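Local coordinates for protein 3,4-dihydroxy-2-butanone 4-phosphate synthase (PDB 1TKS) that catalyses the conversion of D-ribulose 5-phosphate to formate and 3,4-dihydroxy-2-butanone 4-phosphate in riboflavin biosynthesis, at residues B[33-39]-B[161-167]. Residues are numbered along the deposited sequence; the frame is centred on the assembly and turned at random.
Sequences GDLIMAA and AGVICEL
Ile-36 and Ile-164 sit opposite each other in a non-hydrogen-bonded pair of the antiparallel strands 34-38 and 162-166, their side chains running alongside each other off one face of the sheet. CG2 of Ile-164, turned anti to its carbonyl carbon, wedges against both branches of Ile-36: it is 3.4 Å from CG1 and 3.5 Å from CG2, closer than ordinary carbon packing. On the same face, Asp-34 runs alongside Glu-166 with the two carboxylate planes 90° apart. Asp-34 OD1 rests 3.3 Å from the methylene CG of Glu-166, so the aliphatic part of Glu-166, not its carboxylate, meets Asp-34; OD1 of Asp-34 and OE1 of Glu-166 are 5.0 Å apart. Their other oxygens turn to separate partners, Asp-34 OD2 to His-145 and Glu-166 OE2 to Ser-55.

Leu-35, Met-37, Val-163 and Cys-165 occupy the other face, against helix 44-52. There Met-37 CG meets Val-163 CG1 at 3.5 Å, while Leu-35 crosses Leu-167 at about a right angle, CD1 of Leu-35 3.6 Å from CD2 of Leu-167. Paired backbone bonds join Leu-35 with Cys-165 and Met-37 with Val-163; beyond them Leu-167 N donates to Gly-33 O at 3.0 Å, and a water bridges that oxygen to Leu-167 O. The result is an antiparallel pair within the mixed sheet, strand 34-38 bonding on to 21-24 and strand 162-166 to 59-63. Asp-34 itself probably binds D-ribulose 5-phosphate beside His-145, a likely magnesium ligand, in the active site of this DHBP synthase.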
# COMPACT_ATOMS: atom_id res chain seq x y z
N GLY B 33 -0.88 7.55 -15.01
CA GLY B 33 -0.05 6.40 -15.35
C GLY B 33 0.34 5.43 -14.24
O GLY B 33 0.57 5.82 -13.10
N ASP B 34 0.41 4.15 -14.60
CA ASP B 34 0.79 3.11 -13.66
C ASP B 34 2.04 2.40 -14.15
O ASP B 34 2.25 2.25 -15.35
CB ASP B 34 -0.32 2.05 -13.52
CG ASP B 34 -1.51 2.54 -12.71
OD1 ASP B 34 -1.42 3.60 -12.06
OD2 ASP B 34 -2.55 1.84 -12.71
N LEU B 35 2.88 1.99 -13.21
CA LEU B 35 4.08 1.24 -13.55
C LEU B 35 3.68 -0.23 -13.52
O LEU B 35 3.01 -0.68 -12.58
CB LEU B 35 5.19 1.49 -12.53
CG LEU B 35 5.96 2.79 -12.72
CD1 LEU B 35 6.89 3.01 -11.54
CD2 LEU B 35 6.75 2.72 -14.02
N ILE B 36 4.08 -0.98 -14.54
CA ILE B 36 3.77 -2.41 -14.62
C ILE B 36 4.97 -3.20 -15.13
O ILE B 36 5.66 -2.76 -16.05
CB ILE B 36 2.61 -2.72 -15.61
CG1 ILE B 36 1.39 -1.84 -15.30
CG2 ILE B 36 2.24 -4.20 -15.53
CD1 ILE B 36 0.19 -2.12 -16.20
N MET B 37 5.22 -4.36 -14.53
CA MET B 37 6.31 -5.23 -14.98
C MET B 37 5.97 -6.67 -14.66
O MET B 37 5.03 -6.95 -13.91
CB MET B 37 7.66 -4.84 -14.36
CG MET B 37 7.87 -5.18 -12.88
SD MET B 37 9.61 -5.08 -12.41
CE MET B 37 10.26 -6.60 -13.07
N ALA B 38 6.74 -7.59 -15.24
CA ALA B 38 6.53 -9.02 -15.03
C ALA B 38 6.71 -9.39 -13.56
O ALA B 38 7.73 -9.07 -12.96
CB ALA B 38 7.50 -9.81 -15.90
N ALA B 39 5.73 -10.08 -13.00
CA ALA B 39 5.79 -10.48 -11.60
C ALA B 39 7.00 -11.36 -11.29
O ALA B 39 7.66 -11.19 -10.26
CB ALA B 39 4.50 -11.20 -11.20
N ALA B 161 1.24 -13.34 -14.94
CA ALA B 161 1.27 -12.60 -13.69
C ALA B 161 2.07 -11.32 -13.85
O ALA B 161 3.13 -11.32 -14.47
CB ALA B 161 1.88 -13.46 -12.59
N GLY B 162 1.56 -10.23 -13.28
CA GLY B 162 2.27 -8.97 -13.35
C GLY B 162 2.22 -8.27 -12.00
O GLY B 162 1.67 -8.81 -11.04
N VAL B 163 2.81 -7.09 -11.91
CA VAL B 163 2.79 -6.32 -10.67
C VAL B 163 2.60 -4.87 -11.09
O VAL B 163 3.21 -4.42 -12.06
CB VAL B 163 4.11 -6.53 -9.86
CG1 VAL B 163 5.32 -6.18 -10.70
CG2 VAL B 163 4.08 -5.69 -8.59
N ILE B 164 1.75 -4.14 -10.37
CA ILE B 164 1.45 -2.76 -10.74
C ILE B 164 1.24 -1.82 -9.56
O ILE B 164 1.00 -2.25 -8.43
CB ILE B 164 0.16 -2.69 -11.62
CG1 ILE B 164 -1.09 -3.00 -10.77
CG2 ILE B 164 0.23 -3.71 -12.76
CD1 ILE B 164 -2.41 -2.80 -11.52
N CYS B 165 1.35 -0.52 -9.83
CA CYS B 165 1.12 0.50 -8.82
C CYS B 165 1.10 1.87 -9.49
O CYS B 165 1.80 2.09 -10.48
CB CYS B 165 2.18 0.45 -7.72
SG CYS B 165 1.55 1.11 -6.13
N GLU B 166 0.31 2.78 -8.93
CA GLU B 166 0.12 4.13 -9.47
C GLU B 166 1.27 5.10 -9.24
O GLU B 166 1.72 5.28 -8.11
CB GLU B 166 -1.14 4.77 -8.87
CG GLU B 166 -2.41 3.94 -8.97
CD GLU B 166 -2.56 2.93 -7.84
OE1 GLU B 166 -3.65 2.35 -7.72
OE2 GLU B 166 -1.59 2.72 -7.08
N LEU B 167 1.73 5.75 -10.30
CA LEU B 167 2.81 6.74 -10.17
C LEU B 167 2.28 7.97 -9.45
O LEU B 167 1.19 8.46 -9.75
CB LEU B 167 3.33 7.14 -11.56
CG LEU B 167 4.36 6.19 -12.18
CD1 LEU B 167 4.46 6.47 -13.67
CD2 LEU B 167 5.71 6.36 -11.50
O HOH W 1 -0.92 7.45 -11.44